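Local coordinates for protein fructokinase (Vibrio cholerae serotype O1, PDB 5EYN) that phosphorylates D-fructose with ATP as a PfkB-family carbohydrate kinase of the ribokinase clan, binding sugar, nucleotide and a metal ion in one cleft, at residues F202-L207 / V233-K238; H140-A145 / D172-E177; L146-S151 / V179-Q184. One frame throughout, in Å; residues are numbered along the deposited sequence.

Interaction 1: F202-L207 / V233-K238; sequences FSEEEL and VTLGAK. With ADP (adenosine-5'-diphosphate), chain E.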
loop_
_atom_site.group_PDB
_atom_site.type_symbol
_atom_site.label_atom_id
_atom_site.label_comp_id
_atom_site.label_asym_id
_atom_site.label_seq_id
_atom_site.Cartn_x
_atom_site.Cartn_y
_atom_site.Cartn_z
ATOM N N PHE A 202 8.400 -19.927 -18.468
ATOM C CA PHE A 202 9.305 -18.798 -18.324
ATOM C C PHE A 202 8.943 -17.781 -19.383
ATOM O O PHE A 202 8.570 -18.162 -20.479
ATOM C CB PHE A 202 10.755 -19.177 -18.659
ATOM C CG PHE A 202 11.362 -20.284 -17.834
ATOM C CD1 PHE A 202 12.022 -20.002 -16.653
ATOM C CD2 PHE A 202 11.371 -21.575 -18.308
ATOM C CE1 PHE A 202 12.643 -21.001 -15.930
ATOM C CE2 PHE A 202 12.003 -22.582 -17.591
ATOM C CZ PHE A 202 12.629 -22.292 -16.396
ATOM N N SER A 203 9.145 -16.500 -19.112
ATOM C CA SER A 203 9.335 -15.577 -20.208
ATOM C C SER A 203 10.758 -15.783 -20.711
ATOM O O SER A 203 11.615 -16.335 -20.007
ATOM C CB SER A 203 9.154 -14.131 -19.772
ATOM O OG SER A 203 10.277 -13.727 -19.021
ATOM N N GLU A 204 11.018 -15.336 -21.930
ATOM C CA GLU A 204 12.352 -15.441 -22.505
ATOM C C GLU A 204 13.367 -14.794 -21.567
ATOM O O GLU A 204 14.445 -15.332 -21.316
ATOM C CB GLU A 204 12.367 -14.758 -23.879
ATOM C CG GLU A 204 13.711 -14.710 -24.567
ATOM C CD GLU A 204 13.616 -14.140 -25.976
ATOM O OE1 GLU A 204 12.484 -13.856 -26.434
ATOM O OE2 GLU A 204 14.672 -13.983 -26.620
ATOM N N GLU A 205 13.010 -13.630 -21.044
ATOM C CA GLU A 205 13.905 -12.894 -20.171
ATOM C C GLU A 205 14.162 -13.656 -18.860
ATOM O O GLU A 205 15.279 -13.732 -18.388
ATOM C CB GLU A 205 13.311 -11.507 -19.907
ATOM C CG GLU A 205 13.222 -10.599 -21.154
ATOM C CD GLU A 205 12.103 -10.942 -22.153
ATOM O OE1 GLU A 205 11.159 -11.706 -21.837
ATOM O OE2 GLU A 205 12.174 -10.406 -23.286
ATOM N N GLU A 206 13.128 -14.242 -18.286
ATOM C CA GLU A 206 13.292 -14.973 -17.040
ATOM C C GLU A 206 14.176 -16.207 -17.221
ATOM O O GLU A 206 14.964 -16.540 -16.345
ATOM C CB GLU A 206 11.922 -15.354 -16.483
ATOM C CG GLU A 206 11.187 -14.172 -15.909
ATOM C CD GLU A 206 9.704 -14.415 -15.696
ATOM O OE1 GLU A 206 9.144 -13.762 -14.804
ATOM O OE2 GLU A 206 9.100 -15.240 -16.419
ATOM N N LEU A 207 13.999 -16.928 -18.318
ATOM C CA LEU A 207 14.797 -18.119 -18.565
ATOM C C LEU A 207 16.255 -17.732 -18.625
ATOM O O LEU A 207 17.101 -18.367 -18.002
ATOM C CB LEU A 207 14.383 -18.788 -19.871
ATOM C CG LEU A 207 15.275 -19.947 -20.304
ATOM C CD1 LEU A 207 15.257 -21.040 -19.259
ATOM C CD2 LEU A 207 14.838 -20.490 -21.652
ATOM N N VAL A 233 8.297 -21.368 -23.040
ATOM C CA VAL A 233 8.940 -20.074 -22.963
ATOM C C VAL A 233 8.088 -19.114 -23.765
ATOM O O VAL A 233 7.955 -19.263 -24.988
ATOM C CB VAL A 233 10.368 -20.094 -23.552
ATOM C CG1 VAL A 233 11.045 -18.739 -23.331
ATOM C CG2 VAL A 233 11.186 -21.225 -22.945
ATOM N N THR A 234 7.500 -18.130 -23.093
ATOM C CA THR A 234 6.674 -17.168 -23.797
ATOM C C THR A 234 7.544 -16.154 -24.523
ATOM O O THR A 234 8.610 -15.749 -24.041
ATOM C CB THR A 234 5.668 -16.478 -22.862
ATOM O OG1 THR A 234 6.364 -15.836 -21.794
ATOM C CG2 THR A 234 4.687 -17.497 -22.291
ATOM N N LEU A 235 7.051 -15.743 -25.683
ATOM C CA LEU A 235 7.789 -14.911 -26.610
ATOM C C LEU A 235 6.980 -13.659 -26.963
ATOM O O LEU A 235 7.094 -13.143 -28.064
ATOM C CB LEU A 235 8.063 -15.703 -27.889
ATOM C CG LEU A 235 8.689 -17.089 -27.718
ATOM C CD1 LEU A 235 8.713 -17.813 -29.053
ATOM C CD2 LEU A 235 10.080 -16.963 -27.147
ATOM N N GLY A 236 6.138 -13.185 -26.051
ATOM C CA GLY A 236 5.274 -12.047 -26.345
ATOM C C GLY A 236 4.417 -12.304 -27.572
ATOM O O GLY A 236 3.816 -13.362 -27.704
ATOM N N ALA A 237 4.353 -11.326 -28.471
ATOM C CA ALA A 237 3.564 -11.440 -29.693
ATOM C C ALA A 237 3.932 -12.637 -30.566
ATOM O O ALA A 237 3.125 -13.080 -31.382
ATOM C CB ALA A 237 3.690 -10.163 -30.495
ATOM N N LYS A 238 5.138 -13.167 -30.394
ATOM C CA LYS A 238 5.594 -14.305 -31.192
ATOM C C LYS A 238 5.100 -15.658 -30.669
ATOM O O LYS A 238 5.386 -16.692 -31.263
ATOM C CB LYS A 238 7.125 -14.301 -31.287
ATOM C CG LYS A 238 7.704 -13.129 -32.071
ATOM C CD LYS A 238 7.168 -13.117 -33.488
ATOM C CE LYS A 238 7.804 -12.035 -34.339
ATOM N NZ LYS A 238 7.226 -12.033 -35.715
HETATM P PB ADP E . 2.783 -10.805 -18.877
HETATM O O1B ADP E . 1.594 -11.094 -17.998
HETATM O O2B ADP E . 4.071 -11.028 -18.118
HETATM O O3B ADP E . 2.702 -9.370 -19.333
HETATM P PA ADP E . 3.572 -11.538 -21.446
HETATM O O1A ADP E . 3.296 -10.085 -21.791
HETATM O O2A ADP E . 5.034 -11.637 -21.073
HETATM O O3A ADP E . 2.723 -11.778 -20.137
HETATM O "O5'" ADP E . 3.313 -12.533 -22.675
HETATM C "C5'" ADP E . 2.794 -13.802 -22.479
HETATM C "C4'" ADP E . 1.887 -14.315 -23.573
HETATM O "O4'" ADP E . 0.863 -13.380 -23.832
HETATM C "C3'" ADP E . 2.538 -14.619 -24.875
HETATM O "O3'" ADP E . 3.101 -15.896 -24.876
HETATM C "C2'" ADP E . 1.395 -14.527 -25.802
HETATM O "O2'" ADP E . 0.575 -15.633 -25.763
HETATM C "C1'" ADP E . 0.644 -13.401 -25.215
HETATM N N9 ADP E . 0.995 -12.113 -25.743
HETATM C C8 ADP E . 1.738 -11.154 -25.160
HETATM N N7 ADP E . 1.814 -10.094 -25.950
HETATM C C5 ADP E . 1.122 -10.338 -27.064
HETATM C C6 ADP E . 0.831 -9.631 -28.219
HETATM N N6 ADP E . 1.339 -8.312 -28.427
HETATM N N1 ADP E . 0.079 -10.201 -29.157
HETATM C C2 ADP E . -0.433 -11.438 -29.025
HETATM N N3 ADP E . -0.174 -12.164 -27.912
HETATM C C4 ADP E . 0.586 -11.632 -26.944
#
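V233 and L207 meet through single methyl groups. CD2 of L207 lies 3.9 Å from CG2 of V233, and the two side chains cross at about a right angle. The other branch, CG1, stands anti to the backbone N of V233 (chi1 -175°). That turns CG1 of V233 toward the first turn of the helix, 3.6 Å from CA of E204. On the other face of the sheet S203 and T234 are paired, and OG1 of T234 sits 3.4 Å from CA of S203. The backbones run parallel here. T234 N gives a 2.8 Å hydrogen bond to F202 O, and E204 N makes a weak one to T234 O. E204 is extended, and its OE1 passes across CD2 of L235. S203 and E206 form a capping box: E206 N donates to S203 OG at 3.0 Å, and S203 N donates to E206 OE2 at 3.0 Å. T234 also faces the nucleotide, with CB of T234 3.3 Å from O3' of ADP. A237 packs against the adenine. The contact joins the C-terminal ends of neighbouring parallel strands 199-203 and 230-234. Helix 204-211 begins within the contact, straight after strand 199-203, and I216 of helix 216-222 touches both E204 and L235.

Interaction 2: H140-A145 / D172-E177; sequences HVCSIA and DPNLRE. With CA (calcium ion), chain C; FRU (beta-D-fructofuranose), chain B; BEF (beryllium trifluoride ion), chain D.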
loop_
_atom_site.group_PDB
_atom_site.type_symbol
_atom_site.label_atom_id
_atom_site.label_comp_id
_atom_site.label_asym_id
_atom_site.label_seq_id
_atom_site.Cartn_x
_atom_site.Cartn_y
_atom_site.Cartn_z
ATOM N N HIS A 140 -0.390 -24.957 -8.936
ATOM C CA HIS A 140 0.412 -23.940 -9.602
ATOM C C HIS A 140 0.939 -22.914 -8.610
ATOM O O HIS A 140 0.201 -22.438 -7.742
ATOM C CB HIS A 140 -0.414 -23.227 -10.666
ATOM C CG HIS A 140 0.328 -22.155 -11.384
ATOM N ND1 HIS A 140 1.326 -22.430 -12.295
ATOM C CD2 HIS A 140 0.263 -20.804 -11.289
ATOM C CE1 HIS A 140 1.828 -21.294 -12.749
ATOM N NE2 HIS A 140 1.191 -20.290 -12.167
ATOM N N VAL A 141 2.225 -22.602 -8.771
ATOM C CA VAL A 141 2.996 -21.750 -7.873
ATOM C C VAL A 141 3.816 -20.746 -8.676
ATOM O O VAL A 141 4.277 -21.070 -9.767
ATOM C CB VAL A 141 3.984 -22.645 -7.007
ATOM C CG1 VAL A 141 4.883 -21.814 -6.103
ATOM C CG2 VAL A 141 3.210 -23.684 -6.210
ATOM N N CYS A 142 3.996 -19.549 -8.112
ATOM C CA CYS A 142 4.907 -18.522 -8.626
ATOM C C CYS A 142 5.956 -18.192 -7.579
ATOM O O CYS A 142 5.813 -18.547 -6.409
ATOM C CB CYS A 142 4.158 -17.249 -9.022
ATOM S SG CYS A 142 2.924 -17.480 -10.327
ATOM N N SER A 143 7.008 -17.506 -7.986
ATOM C CA SER A 143 8.131 -17.333 -7.083
ATOM C C SER A 143 7.887 -16.423 -5.901
ATOM O O SER A 143 8.623 -16.526 -4.926
ATOM C CB SER A 143 9.385 -16.890 -7.817
ATOM O OG SER A 143 9.254 -15.564 -8.248
ATOM N N ILE A 144 6.914 -15.528 -5.932
ATOM C CA ILE A 144 6.683 -14.693 -4.775
ATOM C C ILE A 144 6.380 -15.578 -3.561
ATOM O O ILE A 144 6.738 -15.237 -2.432
ATOM C CB ILE A 144 5.594 -13.641 -5.039
ATOM C CG1 ILE A 144 6.226 -12.444 -5.735
ATOM C CG2 ILE A 144 4.907 -13.196 -3.739
ATOM C CD1 ILE A 144 5.250 -11.335 -6.055
ATOM N N ALA A 145 5.751 -16.723 -3.777
ATOM C CA ALA A 145 5.443 -17.617 -2.671
ATOM C C ALA A 145 6.703 -18.167 -2.016
ATOM O O ALA A 145 6.657 -18.610 -0.876
ATOM C CB ALA A 145 4.565 -18.759 -3.159
ATOM N N ASP A 172 5.585 -21.081 -12.467
ATOM C CA ASP A 172 5.891 -19.932 -13.313
ATOM C C ASP A 172 6.690 -18.993 -12.426
ATOM O O ASP A 172 6.130 -18.368 -11.541
ATOM C CB ASP A 172 4.593 -19.261 -13.779
ATOM C CG ASP A 172 4.807 -17.980 -14.544
ATOM O OD1 ASP A 172 5.951 -17.525 -14.677
ATOM O OD2 ASP A 172 3.785 -17.423 -14.984
ATOM N N PRO A 173 8.011 -18.945 -12.622
ATOM C CA PRO A 173 8.804 -18.100 -11.724
ATOM C C PRO A 173 8.193 -16.703 -11.531
ATOM O O PRO A 173 8.060 -16.262 -10.397
ATOM C CB PRO A 173 10.176 -18.098 -12.393
ATOM C CG PRO A 173 10.273 -19.497 -12.978
ATOM C CD PRO A 173 8.862 -19.809 -13.464
ATOM N N ASN A 174 7.808 -16.019 -12.594
ATOM C CA ASN A 174 7.109 -14.756 -12.431
ATOM C C ASN A 174 7.892 -13.858 -11.474
ATOM O O ASN A 174 7.407 -13.420 -10.428
ATOM C CB ASN A 174 5.691 -14.996 -11.906
ATOM C CG ASN A 174 4.650 -14.329 -12.728
ATOM O OD1 ASN A 174 4.937 -13.413 -13.508
ATOM N ND2 ASN A 174 3.429 -14.819 -12.608
ATOM N N LEU A 175 9.124 -13.590 -11.854
ATOM C CA LEU A 175 10.064 -12.980 -10.941
ATOM C C LEU A 175 9.723 -11.563 -10.569
ATOM O O LEU A 175 9.435 -10.739 -11.432
ATOM C CB LEU A 175 11.465 -13.006 -11.530
ATOM C CG LEU A 175 11.998 -14.387 -11.884
ATOM C CD1 LEU A 175 13.400 -14.254 -12.486
ATOM C CD2 LEU A 175 11.987 -15.327 -10.676
ATOM N N ARG A 176 9.770 -11.289 -9.272
ATOM C CA ARG A 176 9.587 -9.961 -8.716
ATOM C C ARG A 176 10.626 -9.804 -7.606
ATOM O O ARG A 176 10.353 -10.048 -6.425
ATOM C CB ARG A 176 8.166 -9.797 -8.164
ATOM C CG ARG A 176 7.041 -10.154 -9.147
ATOM C CD ARG A 176 6.860 -9.138 -10.263
ATOM N NE ARG A 176 5.663 -9.494 -11.002
ATOM C CZ ARG A 176 5.624 -10.319 -12.037
ATOM N NH1 ARG A 176 6.719 -10.835 -12.557
ATOM N NH2 ARG A 176 4.458 -10.610 -12.587
ATOM N N GLU A 177 11.835 -9.421 -7.996
ATOM C CA GLU A 177 12.982 -9.492 -7.089
ATOM C C GLU A 177 12.783 -8.678 -5.829
ATOM O O GLU A 177 13.240 -9.083 -4.766
ATOM C CB GLU A 177 14.257 -9.010 -7.794
ATOM C CG GLU A 177 15.532 -9.170 -6.984
ATOM C CD GLU A 177 16.739 -8.686 -7.756
ATOM O OE1 GLU A 177 16.819 -7.471 -8.036
ATOM O OE2 GLU A 177 17.588 -9.525 -8.108
HETATM CA CA CA C . 4.876 -13.262 -15.820
HETATM C C1 FRU B . 2.514 -10.169 -8.458
HETATM C C2 FRU B . 2.074 -9.398 -9.695
HETATM C C3 FRU B . 0.748 -8.671 -9.617
HETATM C C4 FRU B . 0.143 -8.829 -10.973
HETATM C C5 FRU B . 0.738 -10.118 -11.420
HETATM C C6 FRU B . 0.966 -10.214 -12.909
HETATM O O1 FRU B . 1.677 -11.257 -8.215
HETATM O O2 FRU B . 3.085 -8.474 -9.962
HETATM O O3 FRU B . 0.996 -7.359 -9.209
HETATM O O4 FRU B . -1.241 -8.925 -10.965
HETATM O O5 FRU B . 1.965 -10.315 -10.738
HETATM O O6 FRU B . 1.548 -11.444 -13.264
HETATM BE BE BEF D . 2.605 -11.278 -16.488
HETATM F F1 BEF D . 2.326 -9.771 -16.656
HETATM F F2 BEF D . 1.371 -12.086 -15.985
HETATM F F3 BEF D . 3.605 -11.533 -15.379
HETATM O O HOH W 1 1.522 -17.662 -13.434
HETATM O O HOH W 2 9.575 -13.228 -7.061
HETATM O O HOH W 3 5.795 -14.458 -8.348
HETATM O O HOH W 4 6.320 -15.300 -16.139
HETATM O O HOH W 5 3.172 -14.906 -15.862
HETATM O O HOH W 6 6.972 -12.151 -15.292
HETATM O O HOH W 7 4.766 -12.732 -18.186
#
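S143 grips P173 O with both its backbone and its side chain. S143 N donates to P173 O at 2.9 Å and S143 OG to the same P173 O at 2.6 Å, from opposite faces of its plane. The torsion of S143 (chi1 71°) sets OG between its own N and carbonyl carbon, on the side of P173. A water beside these bonds links S143 OG to R176 N. This is the tight part of the contact. D172 N bonds to V141 O beside it. The edge of the H140 ring meets CB of D172, while H140 ND1 bonds to S170. ND2 of N174 points straight at C142 SG, 3.5 Å away and in the amide plane; it also donates to D266. CD1 of I144 packs on CG of R176.

The side toward the metal is wetter. One water links H140 NE2 to D172 OD2. N174 OD1 binds the calcium ion at 2.3 Å. Four waters are also bound to the metal; one donates to D172 OD1, and a second lies close to D172 OD2. R176 bends at chi2 (-72°), and NE of R176 donates to O2 of fructose at 3.0 Å. NH2 reaches both O5 of fructose and F3 of beryllium trifluoride. The guanidinium thus spans sugar and phosphate mimic, consistent with the phosphoryl-transfer site of a ribokinase-like kinase.

Interaction 3: L146-S151 / V179-Q184; sequences LANQPS and VWSEPQ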
loop_
_atom_site.group_PDB
_atom_site.type_symbol
_atom_site.label_atom_id
_atom_site.label_comp_id
_atom_site.label_asym_id
_atom_site.label_seq_id
_atom_site.Cartn_x
_atom_site.Cartn_y
_atom_site.Cartn_z
ATOM N N LEU A 146 7.808 -18.122 -2.747
ATOM C CA LEU A 146 9.095 -18.601 -2.275
ATOM C C LEU A 146 9.972 -17.478 -1.760
ATOM O O LEU A 146 11.100 -17.719 -1.379
ATOM C CB LEU A 146 9.830 -19.271 -3.426
ATOM C CG LEU A 146 9.016 -20.310 -4.199
ATOM C CD1 LEU A 146 9.845 -20.895 -5.327
ATOM C CD2 LEU A 146 8.500 -21.411 -3.270
ATOM N N ALA A 147 9.490 -16.239 -1.759
ATOM C CA ALA A 147 10.391 -15.125 -1.494
ATOM C C ALA A 147 10.898 -15.061 -0.062
ATOM O O ALA A 147 12.066 -14.753 0.146
ATOM C CB ALA A 147 9.750 -13.788 -1.902
ATOM N N ASN A 148 10.012 -15.282 0.908
ATOM C CA ASN A 148 10.388 -15.176 2.313
ATOM C C ASN A 148 9.743 -16.282 3.103
ATOM O O ASN A 148 8.783 -16.894 2.659
ATOM C CB ASN A 148 9.958 -13.834 2.890
ATOM C CG ASN A 148 10.518 -12.674 2.117
ATOM O OD1 ASN A 148 11.684 -12.298 2.270
ATOM N ND2 ASN A 148 9.690 -12.094 1.281
ATOM N N GLN A 149 10.292 -16.547 4.281
ATOM C CA GLN A 149 9.673 -17.474 5.203
ATOM C C GLN A 149 8.574 -16.795 5.989
ATOM O O GLN A 149 8.655 -15.600 6.243
ATOM C CB GLN A 149 10.717 -17.990 6.191
ATOM C CG GLN A 149 11.883 -18.699 5.549
ATOM C CD GLN A 149 11.489 -20.019 4.902
ATOM O OE1 GLN A 149 10.324 -20.436 4.936
ATOM N NE2 GLN A 149 12.446 -20.653 4.261
ATOM N N PRO A 150 7.565 -17.558 6.444
ATOM C CA PRO A 150 7.429 -19.008 6.306
ATOM C C PRO A 150 6.840 -19.477 4.980
ATOM O O PRO A 150 6.764 -20.680 4.727
ATOM C CB PRO A 150 6.475 -19.371 7.449
ATOM C CG PRO A 150 5.601 -18.151 7.584
ATOM C CD PRO A 150 6.547 -16.997 7.351
ATOM N N SER A 151 6.377 -18.564 4.133
ATOM C CA SER A 151 5.725 -19.009 2.908
ATOM C C SER A 151 6.624 -19.891 2.064
ATOM O O SER A 151 6.163 -20.860 1.473
ATOM C CB SER A 151 5.230 -17.820 2.096
ATOM O OG SER A 151 4.646 -18.264 0.881
ATOM N N VAL A 179 10.501 -8.244 -3.843
ATOM C CA VAL A 179 9.731 -8.874 -2.777
ATOM C C VAL A 179 10.627 -9.708 -1.835
ATOM O O VAL A 179 10.253 -9.989 -0.694
ATOM C CB VAL A 179 8.613 -9.747 -3.420
ATOM C CG1 VAL A 179 7.817 -10.534 -2.395
ATOM C CG2 VAL A 179 7.697 -8.868 -4.233
ATOM N N TRP A 180 11.796 -10.114 -2.316
ATOM C CA TRP A 180 12.726 -10.952 -1.561
ATOM C C TRP A 180 13.502 -10.108 -0.571
ATOM O O TRP A 180 14.179 -9.163 -0.951
ATOM C CB TRP A 180 13.706 -11.637 -2.525
ATOM C CG TRP A 180 13.028 -12.577 -3.447
ATOM C CD1 TRP A 180 12.125 -12.265 -4.422
ATOM C CD2 TRP A 180 13.141 -13.996 -3.455
ATOM N NE1 TRP A 180 11.680 -13.407 -5.035
ATOM C CE2 TRP A 180 12.280 -14.485 -4.458
ATOM C CE3 TRP A 180 13.886 -14.908 -2.708
ATOM C CZ2 TRP A 180 12.153 -15.837 -4.740
ATOM C CZ3 TRP A 180 13.762 -16.260 -2.997
ATOM C CH2 TRP A 180 12.895 -16.708 -3.994
ATOM N N SER A 181 13.425 -10.443 0.712
ATOM C CA SER A 181 14.248 -9.745 1.684
ATOM C C SER A 181 15.728 -10.085 1.486
ATOM O O SER A 181 16.588 -9.266 1.814
ATOM C CB SER A 181 13.756 -10.008 3.107
ATOM O OG SER A 181 14.002 -11.321 3.544
ATOM N N GLU A 182 16.003 -11.263 0.915
ATOM C CA GLU A 182 17.348 -11.726 0.599
ATOM C C GLU A 182 17.398 -12.024 -0.893
ATOM O O GLU A 182 17.265 -13.174 -1.298
ATOM C CB GLU A 182 17.661 -13.003 1.376
ATOM C CG GLU A 182 17.438 -12.914 2.886
ATOM C CD GLU A 182 18.470 -12.069 3.604
ATOM O OE1 GLU A 182 19.548 -11.788 3.033
ATOM O OE2 GLU A 182 18.201 -11.683 4.763
ATOM N N PRO A 183 17.558 -10.986 -1.728
ATOM C CA PRO A 183 17.506 -11.227 -3.175
ATOM C C PRO A 183 18.591 -12.185 -3.683
ATOM O O PRO A 183 18.409 -12.813 -4.733
ATOM C CB PRO A 183 17.642 -9.819 -3.778
ATOM C CG PRO A 183 18.182 -8.981 -2.696
ATOM C CD PRO A 183 17.724 -9.562 -1.405
ATOM N N GLN A 184 19.683 -12.323 -2.940
ATOM C CA GLN A 184 20.736 -13.248 -3.329
ATOM C C GLN A 184 20.281 -14.715 -3.254
ATOM O O GLN A 184 20.951 -15.598 -3.779
ATOM C CB GLN A 184 21.992 -13.016 -2.477
ATOM C CG GLN A 184 21.920 -13.537 -1.057
ATOM C CD GLN A 184 21.156 -12.645 -0.080
ATOM O OE1 GLN A 184 20.629 -11.557 -0.425
ATOM N NE2 GLN A 184 21.097 -13.107 1.168
HETATM O O HOH W 8 14.366 -13.622 1.068
#
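Two loops that follow the parallel strands 138-142 and 168-172 meet here, and W180 of one lies flat against A147 of the other. CA of A147 stands over the centre of the six-membered ring of W180, 3.5 Å from its centroid and 8° off the normal. This is a CH-pi contact. CB of A147 rests on the same ring system near CE2 and also touches CG1 of V179. CG of W180 is anti to its carbonyl carbon (chi1 -64°), which lays the indole beside residues 146-147. At the far end of the ring, CH2 of W180 comes 3.3 Å from L146 O and also meets CB of L146.

Each loop leads into a helix, 151-165 or 186-194, as expected of the crossovers in the alpha/beta core of a ribokinase-like kinase. T189 of helix 186-194 touches both L146 and W180.

The polar half is built on the amide of N148. N148 OD1 accepts from S181 N at 3.0 Å, in the carbonyl plane and on a lone pair. S181 OG donates to the same N148 OD1 at 2.8 Å. At the other end of the amide, N148 ND2 donates to V179 O at 2.9 Å and also to Q123. With both ends bonded, the rotation of the amide is fixed. A water bridges the backbones, donating to A147 O at 2.7 Å and accepting from E182 N.

Interaction 2 is the buried one; its centre is about 7 Å from the centre of the chain. Interactions 1 and 3 lie farther out and are partly buried. Interactions 1 and 2 both sit at strand ends of the same sheet. They touch where E206 OE1 accepts from L175 N and where F202 packs on P173. Interaction 3 continues the two chain segments of interaction 2 outward, and S151 OG bonds to A145 O between them. The chemistry follows position. Residues 202-207 and 233-238 pair as strands beside the nucleotide. Interaction 2 combines direct protein bonds with metal, water and sugar binding. Interaction 3 binds no ligand and relies on an indole face and an asparagine amide.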